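Local coordinates for adherence and virulence protein A (PDB 6PON) that binds fibronectin and, as a pneumococcal adherence and virulence factor, probably contributes to attachment of the bacterium to its host, at residues 25-28 against 34-37; 89-94 against 100-105; 106-109 against 113-116; 128-133 against 137-142. One frame throughout, in Å; residues are numbered along the deposited sequence.

The four contacts are beta hairpins, met in series along the chain from contact 1 to contact 4. Contact 1 belongs to a four-stranded antiparallel sheet. Contacts 2, 3 and 4 belong to a second antiparallel sheet, of five strands, in which contacts 2 and 3 share strand 99-107. Strands 113-121 and 128-133 lie next to each other and bring contact 3 against contact 4, with centres about 15 Å apart. Contacts 1 and 2 have centres about 16 Å apart and do not touch. L35 of contact 1 packs on I129 of contact 4. Helix 74-83 packs against both sheets, on side chains of contacts 1 and 4. The hairpins thus form one compact beta-rich part of the NFACT-family region.

Contact 1: residues 25-28 against 34-37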
loop_
_atom_site.group_PDB
_atom_site.type_symbol
_atom_site.label_atom_id
_atom_site.label_comp_id
_atom_site.label_asym_id
_atom_site.label_seq_id
_atom_site.Cartn_x
_atom_site.Cartn_y
_atom_site.Cartn_z
ATOM N N GLN B 25 24.080 24.115 -34.300
ATOM C CA GLN B 25 24.529 25.263 -35.066
ATOM C C GLN B 25 25.674 26.020 -34.422
ATOM O O GLN B 25 26.379 26.749 -35.125
ATOM C CB GLN B 25 23.364 26.242 -35.288
ATOM C CG GLN B 25 22.403 25.853 -36.403
ATOM C CD GLN B 25 21.186 26.759 -36.453
ATOM O OE1 GLN B 25 20.779 27.325 -35.439
ATOM N NE2 GLN B 25 20.592 26.893 -37.628
ATOM N N LYS B 26 25.874 25.886 -33.117
ATOM C CA LYS B 26 26.902 26.668 -32.448
ATOM C C LYS B 26 27.332 25.919 -31.193
ATOM O O LYS B 26 26.519 25.250 -30.552
ATOM C CB LYS B 26 26.391 28.080 -32.128
ATOM C CG LYS B 26 27.485 29.095 -31.959
ATOM C CD LYS B 26 26.948 30.470 -31.545
ATOM C CE LYS B 26 28.109 31.413 -31.127
ATOM N NZ LYS B 26 27.652 32.804 -30.790
ATOM N N ILE B 27 28.620 26.003 -30.867
ATOM C CA ILE B 27 29.203 25.225 -29.785
ATOM C C ILE B 27 30.180 26.127 -29.043
ATOM O O ILE B 27 31.166 26.592 -29.628
ATOM C CB ILE B 27 29.912 23.959 -30.313
ATOM C CG1 ILE B 27 28.920 22.978 -30.939
ATOM C CG2 ILE B 27 30.671 23.249 -29.224
ATOM C CD1 ILE B 27 29.240 22.656 -32.403
ATOM N N ASN B 28 29.917 26.377 -27.760
ATOM C CA ASN B 28 30.777 27.219 -26.935
ATOM C C ASN B 28 30.936 26.626 -25.540
ATOM O O ASN B 28 30.136 25.795 -25.092
ATOM C CB ASN B 28 30.233 28.639 -26.804
ATOM C CG ASN B 28 30.094 29.324 -28.137
ATOM O OD1 ASN B 28 29.078 29.170 -28.812
ATOM N ND2 ASN B 28 31.124 30.071 -28.540
ATOM N N GLU B 34 31.518 23.825 -18.503
ATOM C CA GLU B 34 30.174 23.939 -19.034
ATOM C C GLU B 34 30.218 24.047 -20.547
ATOM O O GLU B 34 31.072 24.731 -21.111
ATOM C CB GLU B 34 29.450 25.141 -18.418
ATOM C CG GLU B 34 29.496 25.137 -16.906
ATOM C CD GLU B 34 28.308 25.823 -16.278
ATOM O OE1 GLU B 34 28.019 25.515 -15.103
ATOM O OE2 GLU B 34 27.655 26.655 -16.946
ATOM N N LEU B 35 29.290 23.361 -21.199
ATOM C CA LEU B 35 29.185 23.329 -22.650
ATOM C C LEU B 35 27.775 23.753 -23.033
ATOM O O LEU B 35 26.803 23.235 -22.474
ATOM C CB LEU B 35 29.496 21.917 -23.184
ATOM C CG LEU B 35 29.259 21.647 -24.668
ATOM C CD1 LEU B 35 30.298 22.400 -25.514
ATOM C CD2 LEU B 35 29.239 20.148 -24.980
ATOM N N VAL B 36 27.664 24.678 -23.986
ATOM C CA VAL B 36 26.385 25.175 -24.479
ATOM C C VAL B 36 26.304 24.962 -25.986
ATOM O O VAL B 36 27.200 25.378 -26.726
ATOM C CB VAL B 36 26.180 26.657 -24.128
ATOM C CG1 VAL B 36 24.870 27.172 -24.717
ATOM C CG2 VAL B 36 26.173 26.833 -22.630
ATOM N N LEU B 37 25.226 24.330 -26.436
ATOM C CA LEU B 37 24.966 24.088 -27.847
ATOM C C LEU B 37 23.747 24.893 -28.282
ATOM O O LEU B 37 22.688 24.802 -27.653
ATOM C CB LEU B 37 24.700 22.599 -28.119
ATOM C CG LEU B 37 25.629 21.539 -27.542
ATOM C CD1 LEU B 37 25.237 20.167 -28.051
ATOM C CD2 LEU B 37 27.074 21.840 -27.922
#
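I27 and L37 lie side by side and point the same way from one face of an antiparallel beta hairpin. CG1 of I27 meets CD2 of L37 at 3.7 Å. L35 also lies alongside I27 on this face, with L35 CD1 3.8 Å from I27 CG2. The I27 rotamer divides the two branches. CG1 is anti to the carbonyl carbon (chi1 -66°) and packs on L37. CG2 is anti to the backbone N and lies near both leucines. L35 CD1 also rests 3.4 Å from the carbonyl oxygen of N28. Helix 74-83 covers this apolar face: L83 packs on I27, and I76 and L79 pack on L35.

N28 and V36 project from the other face. They form a hydrogen-bonded pair. The bond from V36 N to N28 O is 2.9 Å and almost straight, at 178° at the hydrogen. The return bond from N28 N to V36 O is 3.1 Å. One step on, the CA of L37 makes a CA-H...O contact of 3.3 Å with K26 O. Beyond it a classic beta bulge sets Q25 and K26 opposite Q38.

R80 of the covering helix hydrogen-bonds through NE to I27 O. Backbone bonds set the register of the two strands. The helix is held to the hairpin both by the apolar packing on I27 and L35 and by the R80 bond to I27 O.

Contact 2: residues 89-94 against 100-105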
loop_
_atom_site.group_PDB
_atom_site.type_symbol
_atom_site.label_atom_id
_atom_site.label_comp_id
_atom_site.label_asym_id
_atom_site.label_seq_id
_atom_site.Cartn_x
_atom_site.Cartn_y
_atom_site.Cartn_z
ATOM N N GLU B 89 20.681 12.518 -33.466
ATOM C CA GLU B 89 19.966 11.311 -33.854
ATOM C C GLU B 89 19.135 10.719 -32.727
ATOM O O GLU B 89 18.010 10.276 -32.970
ATOM C CB GLU B 89 20.948 10.277 -34.395
ATOM C CG GLU B 89 21.270 10.555 -35.857
ATOM C CD GLU B 89 22.346 9.662 -36.414
ATOM O OE1 GLU B 89 23.098 9.044 -35.619
ATOM O OE2 GLU B 89 22.434 9.583 -37.659
ATOM N N SER B 90 19.653 10.727 -31.500
ATOM C CA SER B 90 18.957 10.162 -30.358
ATOM C C SER B 90 19.477 10.838 -29.096
ATOM O O SER B 90 20.624 11.299 -29.057
ATOM C CB SER B 90 19.175 8.653 -30.268
ATOM O OG SER B 90 20.531 8.379 -29.952
ATOM N N ILE B 91 18.627 10.902 -28.064
ATOM C CA ILE B 91 19.021 11.431 -26.762
ATOM C C ILE B 91 18.527 10.453 -25.710
ATOM O O ILE B 91 17.316 10.252 -25.566
ATOM C CB ILE B 91 18.464 12.842 -26.500
ATOM C CG1 ILE B 91 18.988 13.840 -27.529
ATOM C CG2 ILE B 91 18.829 13.314 -25.094
ATOM C CD1 ILE B 91 18.315 15.178 -27.439
ATOM N N GLU B 92 19.456 9.859 -24.962
ATOM C CA GLU B 92 19.133 8.684 -24.167
ATOM C C GLU B 92 19.779 8.777 -22.796
ATOM O O GLU B 92 20.975 9.071 -22.682
ATOM C CB GLU B 92 19.588 7.387 -24.868
ATOM C CG GLU B 92 19.029 7.159 -26.284
ATOM C CD GLU B 92 17.511 7.001 -26.315
ATOM O OE1 GLU B 92 16.903 6.784 -25.240
ATOM O OE2 GLU B 92 16.916 7.108 -27.410
ATOM N N GLN B 93 18.980 8.515 -21.765
ATOM C CA GLN B 93 19.511 8.248 -20.438
ATOM C C GLN B 93 19.988 6.802 -20.372
ATOM O O GLN B 93 19.344 5.898 -20.912
ATOM C CB GLN B 93 18.432 8.501 -19.383
ATOM C CG GLN B 93 18.854 8.257 -17.958
ATOM C CD GLN B 93 17.727 8.515 -16.985
ATOM O OE1 GLN B 93 16.559 8.627 -17.380
ATOM N NE2 GLN B 93 18.067 8.632 -15.709
ATOM N N VAL B 94 21.121 6.581 -19.712
ATOM C CA VAL B 94 21.559 5.219 -19.417
ATOM C C VAL B 94 20.784 4.732 -18.202
ATOM O O VAL B 94 21.020 5.197 -17.084
ATOM C CB VAL B 94 23.067 5.139 -19.163
ATOM C CG1 VAL B 94 23.463 3.687 -18.951
ATOM C CG2 VAL B 94 23.843 5.753 -20.308
ATOM N N VAL B 100 23.754 10.915 -19.633
ATOM C CA VAL B 100 23.012 11.129 -20.871
ATOM C C VAL B 100 23.941 10.978 -22.060
ATOM O O VAL B 100 25.068 11.491 -22.060
ATOM C CB VAL B 100 22.324 12.504 -20.918
ATOM C CG1 VAL B 100 21.638 12.677 -22.250
ATOM C CG2 VAL B 100 21.330 12.621 -19.776
ATOM N N GLU B 101 23.445 10.289 -23.086
ATOM C CA GLU B 101 24.171 10.062 -24.321
ATOM C C GLU B 101 23.378 10.651 -25.478
ATOM O O GLU B 101 22.179 10.384 -25.627
ATOM C CB GLU B 101 24.438 8.576 -24.544
ATOM C CG GLU B 101 25.384 8.001 -23.491
ATOM C CD GLU B 101 25.732 6.554 -23.734
ATOM O OE1 GLU B 101 25.041 5.896 -24.531
ATOM O OE2 GLU B 101 26.712 6.080 -23.132
ATOM N N ILE B 102 24.067 11.457 -26.279
ATOM C CA ILE B 102 23.508 12.158 -27.415
ATOM C C ILE B 102 24.267 11.658 -28.630
ATOM O O ILE B 102 25.468 11.940 -28.778
ATOM C CB ILE B 102 23.645 13.681 -27.277
ATOM C CG1 ILE B 102 22.902 14.164 -26.033
ATOM C CG2 ILE B 102 23.176 14.363 -28.576
ATOM C CD1 ILE B 102 23.179 15.595 -25.657
ATOM N N THR B 103 23.584 10.921 -29.496
ATOM C CA THR B 103 24.217 10.421 -30.703
ATOM C C THR B 103 23.973 11.401 -31.841
ATOM O O THR B 103 22.859 11.917 -32.017
ATOM C CB THR B 103 23.706 9.027 -31.067
ATOM O OG1 THR B 103 23.763 8.198 -29.909
ATOM C CG2 THR B 103 24.594 8.408 -32.094
ATOM N N VAL B 104 25.038 11.673 -32.593
ATOM C CA VAL B 104 25.022 12.632 -33.687
ATOM C C VAL B 104 25.725 12.028 -34.887
ATOM O O VAL B 104 26.595 11.160 -34.772
ATOM C CB VAL B 104 25.714 13.962 -33.333
ATOM C CG1 VAL B 104 25.090 14.571 -32.102
ATOM C CG2 VAL B 104 27.216 13.726 -33.151
ATOM N N SER B 105 25.346 12.523 -36.050
ATOM C CA SER B 105 26.010 12.191 -37.290
ATOM C C SER B 105 26.310 13.491 -38.017
ATOM O O SER B 105 25.587 14.482 -37.870
ATOM C CB SER B 105 25.149 11.253 -38.145
ATOM O OG SER B 105 23.855 11.780 -38.298
HETATM O O HOH W 1 21.698 8.426 -27.495
#
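E89 and S90 both face T103, which makes a classic beta bulge in this antiparallel hairpin of strands 87-93 and 99-107. E89 N gives T103 O a short bond of 2.7 Å, and S90 N reaches the same oxygen only weakly. Further along, E92 and E101 form a regular hydrogen-bonded pair. The bond from E101 N to E92 O is 2.8 Å, with 172° at the hydrogen.

The close-packed side is the face of I91, V100 and I102, all buried. The side chains of I91 and V100 cross at a slant, with I91 CG2 4.0 Å from V100 CG1. I91 CG1 lies 4.2 Å from I102 CG1. Helix 5-19 covers this face. V12 and L19 touch I91, and L8 touches V100. R16 of the helix hydrogen-bonds through NE to I91 O.

The face of S90, E92, E101 and T103 is looser and more open. A water sits over this face and bridges the two strands. It donates to E101 O at 2.7 Å and also bonds S90 OG and T103 OG1. The S90 hydroxyl lies between its backbone N and carbonyl carbon (chi1 68°), which brings it near T103 OG1. The long side chain of E101 slants past V94 CG2 with only loose contact.

At the bulged end, E89 divides its carboxylate between two partners. OE1 binds Q115 NE2 on the next strand but one. OE2 accepts a 2.7 Å hydrogen bond from S105 OG, which comes from above the carboxylate plane.

Contact 3: residues 106-109 against 113-116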
loop_
_atom_site.group_PDB
_atom_site.type_symbol
_atom_site.label_atom_id
_atom_site.label_comp_id
_atom_site.label_asym_id
_atom_site.label_seq_id
_atom_site.Cartn_x
_atom_site.Cartn_y
_atom_site.Cartn_z
ATOM N N ASN B 106 27.389 13.481 -38.789
ATOM C CA ASN B 106 27.872 14.671 -39.472
ATOM C C ASN B 106 28.648 14.227 -40.710
ATOM O O ASN B 106 28.821 13.031 -40.970
ATOM C CB ASN B 106 28.733 15.517 -38.527
ATOM C CG ASN B 106 28.697 16.995 -38.858
ATOM O OD1 ASN B 106 28.272 17.391 -39.939
ATOM N ND2 ASN B 106 29.145 17.823 -37.918
ATOM N N LYS B 107 29.091 15.197 -41.495
ATOM C CA LYS B 107 30.078 14.922 -42.524
ATOM C C LYS B 107 31.428 15.435 -42.043
ATOM O O LYS B 107 31.507 16.249 -41.119
ATOM C CB LYS B 107 29.684 15.548 -43.873
ATOM C CG LYS B 107 29.320 17.029 -43.847
ATOM C CD LYS B 107 29.188 17.575 -45.279
ATOM C CE LYS B 107 27.962 18.488 -45.441
ATOM N NZ LYS B 107 28.198 19.914 -45.055
ATOM N N ASN B 108 32.502 14.907 -42.639
ATOM C CA ASN B 108 33.823 15.486 -42.438
ATOM C C ASN B 108 34.149 16.399 -43.628
ATOM O O ASN B 108 33.279 16.740 -44.440
ATOM C CB ASN B 108 34.878 14.398 -42.188
ATOM C CG ASN B 108 35.107 13.474 -43.389
ATOM O OD1 ASN B 108 34.733 13.773 -44.514
ATOM N ND2 ASN B 108 35.753 12.352 -43.135
ATOM N N GLU B 109 35.407 16.807 -43.742
ATOM C CA GLU B 109 35.727 17.859 -44.697
ATOM C C GLU B 109 35.848 17.360 -46.133
ATOM O O GLU B 109 36.037 18.188 -47.021
ATOM C CB GLU B 109 37.002 18.595 -44.268
ATOM C CG GLU B 109 36.752 19.568 -43.117
ATOM C CD GLU B 109 37.971 20.398 -42.712
ATOM O OE1 GLU B 109 38.883 20.626 -43.555
ATOM O OE2 GLU B 109 37.992 20.844 -41.540
ATOM N N HIS B 113 30.636 10.518 -44.142
ATOM C CA HIS B 113 29.766 10.422 -42.970
ATOM C C HIS B 113 30.571 9.990 -41.739
ATOM O O HIS B 113 31.410 9.084 -41.812
ATOM C CB HIS B 113 28.630 9.436 -43.316
ATOM C CG HIS B 113 27.746 9.025 -42.174
ATOM N ND1 HIS B 113 26.605 8.279 -42.377
ATOM C CD2 HIS B 113 27.831 9.214 -40.833
ATOM C CE1 HIS B 113 26.018 8.038 -41.213
ATOM N NE2 HIS B 113 26.744 8.593 -40.258
ATOM N N ILE B 114 30.332 10.668 -40.613
ATOM C CA ILE B 114 30.925 10.328 -39.326
ATOM C C ILE B 114 29.804 10.253 -38.297
ATOM O O ILE B 114 28.735 10.841 -38.475
ATOM C CB ILE B 114 31.994 11.353 -38.877
ATOM C CG1 ILE B 114 31.386 12.752 -38.751
ATOM C CG2 ILE B 114 33.136 11.411 -39.857
ATOM C CD1 ILE B 114 30.948 13.094 -37.345
ATOM N N GLN B 115 30.066 9.530 -37.202
ATOM C CA GLN B 115 29.156 9.456 -36.063
ATOM C C GLN B 115 29.926 9.646 -34.760
ATOM O O GLN B 115 31.082 9.239 -34.640
ATOM C CB GLN B 115 28.413 8.117 -35.994
ATOM C CG GLN B 115 26.949 8.158 -36.439
ATOM C CD GLN B 115 26.127 6.922 -35.986
ATOM O OE1 GLN B 115 26.655 5.814 -35.843
ATOM N NE2 GLN B 115 24.832 7.128 -35.749
ATOM N N ALA B 116 29.271 10.250 -33.769
ATOM C CA ALA B 116 29.897 10.424 -32.468
ATOM C C ALA B 116 28.819 10.501 -31.401
ATOM O O ALA B 116 27.652 10.785 -31.685
ATOM C CB ALA B 116 30.791 11.679 -32.437
#
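N106 and I114 exchange two backbone hydrogen bonds as an antiparallel hydrogen-bonded pair. I114 N donates to N106 O over 2.8 Å, at 168°. N106 N donates to I114 O over 3.0 Å. N106 O has a second, weaker partner, the CA of H113, in a CA-H...O contact of 3.4 Å.

The N106 side chain makes polar bonds of its own. Its CG is roughly anti to the backbone N (chi1 -151°), and the amide leads away from strand 113-121. OD1 accepts a 2.8 Å bond from the next backbone amide, K107 N. ND2 gives bonds to the carbonyl oxygens of Y82 and Q84, around the end of helix 74-83. Both ends of the amide are therefore used, which sets which end is O and which is N. At the turn, N108 OD1 accepts from the backbone N of both I110 and D112.

Packing is centred on I114. Its CG1 lies between the backbone N and the carbonyl carbon, and reaches across to lie 3.4 Å from N106 O. CD1 goes on to touch N106 CB at 3.5 Å. The other branch, CG2, is 4.2 Å from N108 CB. The H113 ring is on the opposite face, and its CD2 passes obliquely by N106 O at 3.9 Å.

This is the surface end of a hairpin. Two backbone bonds and the packing of I114 join the strands here. The asparagine side chains act outside that pairing: N108 on the turn, N106 on the end of helix 74-83.

Contact 4: residues 128-133 against 137-142; sequences NILLVD and HKILEV
L130 and V142 lie side by side on one face of a beta hairpin, with L130 CD2 3.7 Å from V142 CG2. V132 and I139 extend this buried row. The V132 and I139 side chains cross at a slant, with V132 CG2 4.1 Å from I139 CG1. On the other face L131 CD2 meets L140 CD1 at 3.9 Å, and Y82 of helix 74-83 packs on both leucines.

Between L131 and V132 the register shifts by one residue. L140 and E141 both face L131 in a classic beta bulge, and the chain turns a corner at L140. L131 O accepts a 2.7 Å bond from L140 N and a weak one from E141 N. L131 N returns a nearly straight bond (175°) to E141 O.

Toward the turn, D133 N donates to K138 O, and H137 N closes the hairpin on D133 O over 2.8 Å. D133 OD1 accepts from S135 OG and S136 N within the turn. At the far end E141 OE2 takes V142 N on its anti lone pair, at 2.6 Å, and also bonds H145 NE2.

L131 O takes one strong and one weak bond at the bulge, which is consistent with strand 139-142 turning its corner while still paired with 128-133. The buried carboxylate of E141 has polar partners that would offset its burial.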
loop_
_atom_site.group_PDB
_atom_site.type_symbol
_atom_site.label_atom_id
_atom_site.label_comp_id
_atom_site.label_asym_id
_atom_site.label_seq_id
_atom_site.Cartn_x
_atom_site.Cartn_y
_atom_site.Cartn_z
ATOM N N ASN B 128 31.743 14.953 -15.707
ATOM C CA ASN B 128 32.563 15.165 -16.888
ATOM C C ASN B 128 31.692 15.153 -18.141
ATOM O O ASN B 128 30.551 14.682 -18.130
ATOM C CB ASN B 128 33.669 14.111 -16.987
ATOM C CG ASN B 128 34.979 14.691 -17.491
ATOM O OD1 ASN B 128 35.000 15.598 -18.331
ATOM N ND2 ASN B 128 36.079 14.184 -16.960
ATOM N N ILE B 129 32.252 15.703 -19.221
ATOM C CA ILE B 129 31.589 15.802 -20.515
ATOM C C ILE B 129 32.575 15.300 -21.554
ATOM O O ILE B 129 33.723 15.756 -21.596
ATOM C CB ILE B 129 31.140 17.243 -20.836
ATOM C CG1 ILE B 129 30.135 17.750 -19.795
ATOM C CG2 ILE B 129 30.525 17.329 -22.231
ATOM C CD1 ILE B 129 29.801 19.250 -19.944
ATOM N N LEU B 130 32.138 14.340 -22.367
ATOM C CA LEU B 130 33.026 13.592 -23.237
ATOM C C LEU B 130 32.381 13.455 -24.602
ATOM O O LEU B 130 31.160 13.291 -24.709
ATOM C CB LEU B 130 33.340 12.192 -22.662
ATOM C CG LEU B 130 33.691 12.082 -21.161
ATOM C CD1 LEU B 130 32.441 11.835 -20.272
ATOM C CD2 LEU B 130 34.776 11.038 -20.889
ATOM N N LEU B 131 33.202 13.547 -25.639
ATOM C CA LEU B 131 32.811 13.233 -27.005
ATOM C C LEU B 131 33.549 11.962 -27.410
ATOM O O LEU B 131 34.769 11.868 -27.258
ATOM C CB LEU B 131 33.147 14.383 -27.960
ATOM C CG LEU B 131 32.632 14.183 -29.393
ATOM C CD1 LEU B 131 31.091 14.321 -29.496
ATOM C CD2 LEU B 131 33.341 15.102 -30.364
ATOM N N VAL B 132 32.814 10.970 -27.877
ATOM C CA VAL B 132 33.383 9.658 -28.130
ATOM C C VAL B 132 33.060 9.283 -29.560
ATOM O O VAL B 132 31.910 9.424 -29.990
ATOM C CB VAL B 132 32.836 8.604 -27.151
ATOM C CG1 VAL B 132 33.344 7.228 -27.520
ATOM C CG2 VAL B 132 33.231 8.963 -25.749
ATOM N N ASP B 133 34.068 8.819 -30.301
ATOM C CA ASP B 133 33.796 8.390 -31.663
ATOM C C ASP B 133 33.049 7.072 -31.654
ATOM O O ASP B 133 33.439 6.138 -30.958
ATOM C CB ASP B 133 35.061 8.232 -32.480
ATOM C CG ASP B 133 34.749 7.749 -33.868
ATOM O OD1 ASP B 133 34.659 6.526 -34.063
ATOM O OD2 ASP B 133 34.525 8.600 -34.746
ATOM N N HIS B 137 35.105 3.934 -30.561
ATOM C CA HIS B 137 34.809 4.032 -29.126
ATOM C C HIS B 137 35.951 4.691 -28.339
ATOM O O HIS B 137 36.116 4.465 -27.131
ATOM C CB HIS B 137 34.440 2.667 -28.546
ATOM C CG HIS B 137 33.214 2.076 -29.170
ATOM N ND1 HIS B 137 31.955 2.610 -28.983
ATOM C CD2 HIS B 137 33.053 1.015 -30.001
ATOM C CE1 HIS B 137 31.071 1.897 -29.661
ATOM N NE2 HIS B 137 31.712 0.926 -30.289
ATOM N N LYS B 138 36.721 5.539 -29.014
ATOM C CA LYS B 138 37.783 6.313 -28.391
ATOM C C LYS B 138 37.275 7.705 -28.045
ATOM O O LYS B 138 36.465 8.283 -28.780
ATOM C CB LYS B 138 39.005 6.406 -29.319
ATOM C CG LYS B 138 39.720 5.067 -29.523
ATOM C CD LYS B 138 40.994 5.182 -30.369
ATOM C CE LYS B 138 41.731 3.832 -30.378
ATOM N NZ LYS B 138 43.054 3.834 -31.078
ATOM N N ILE B 139 37.741 8.237 -26.917
ATOM C CA ILE B 139 37.417 9.615 -26.564
ATOM C C ILE B 139 38.061 10.554 -27.574
ATOM O O ILE B 139 39.292 10.593 -27.712
ATOM C CB ILE B 139 37.875 9.942 -25.140
ATOM C CG1 ILE B 139 36.977 9.222 -24.133
ATOM C CG2 ILE B 139 37.865 11.468 -24.904
ATOM C CD1 ILE B 139 37.747 8.384 -23.150
ATOM N N LEU B 140 37.233 11.314 -28.292
ATOM C CA LEU B 140 37.777 12.353 -29.154
ATOM C C LEU B 140 38.269 13.543 -28.336
ATOM O O LEU B 140 39.287 14.160 -28.677
ATOM C CB LEU B 140 36.727 12.773 -30.179
ATOM C CG LEU B 140 36.325 11.641 -31.140
ATOM C CD1 LEU B 140 34.979 11.943 -31.837
ATOM C CD2 LEU B 140 37.479 11.338 -32.173
ATOM N N GLU B 141 37.582 13.863 -27.244
ATOM C CA GLU B 141 37.936 14.990 -26.382
ATOM C C GLU B 141 37.026 14.948 -25.152
ATOM O O GLU B 141 35.989 14.278 -25.148
ATOM C CB GLU B 141 37.831 16.319 -27.154
ATOM C CG GLU B 141 38.393 17.581 -26.517
ATOM C CD GLU B 141 39.704 17.434 -25.740
ATOM O OE1 GLU B 141 40.738 17.983 -26.178
ATOM O OE2 GLU B 141 39.697 16.834 -24.642
ATOM N N VAL B 142 37.441 15.632 -24.093
ATOM C CA VAL B 142 36.784 15.458 -22.808
ATOM C C VAL B 142 37.077 16.679 -21.951
ATOM O O VAL B 142 38.229 17.116 -21.843
ATOM C CB VAL B 142 37.230 14.157 -22.114
ATOM C CG1 VAL B 142 38.749 14.026 -22.135
ATOM C CG2 VAL B 142 36.735 14.124 -20.682
#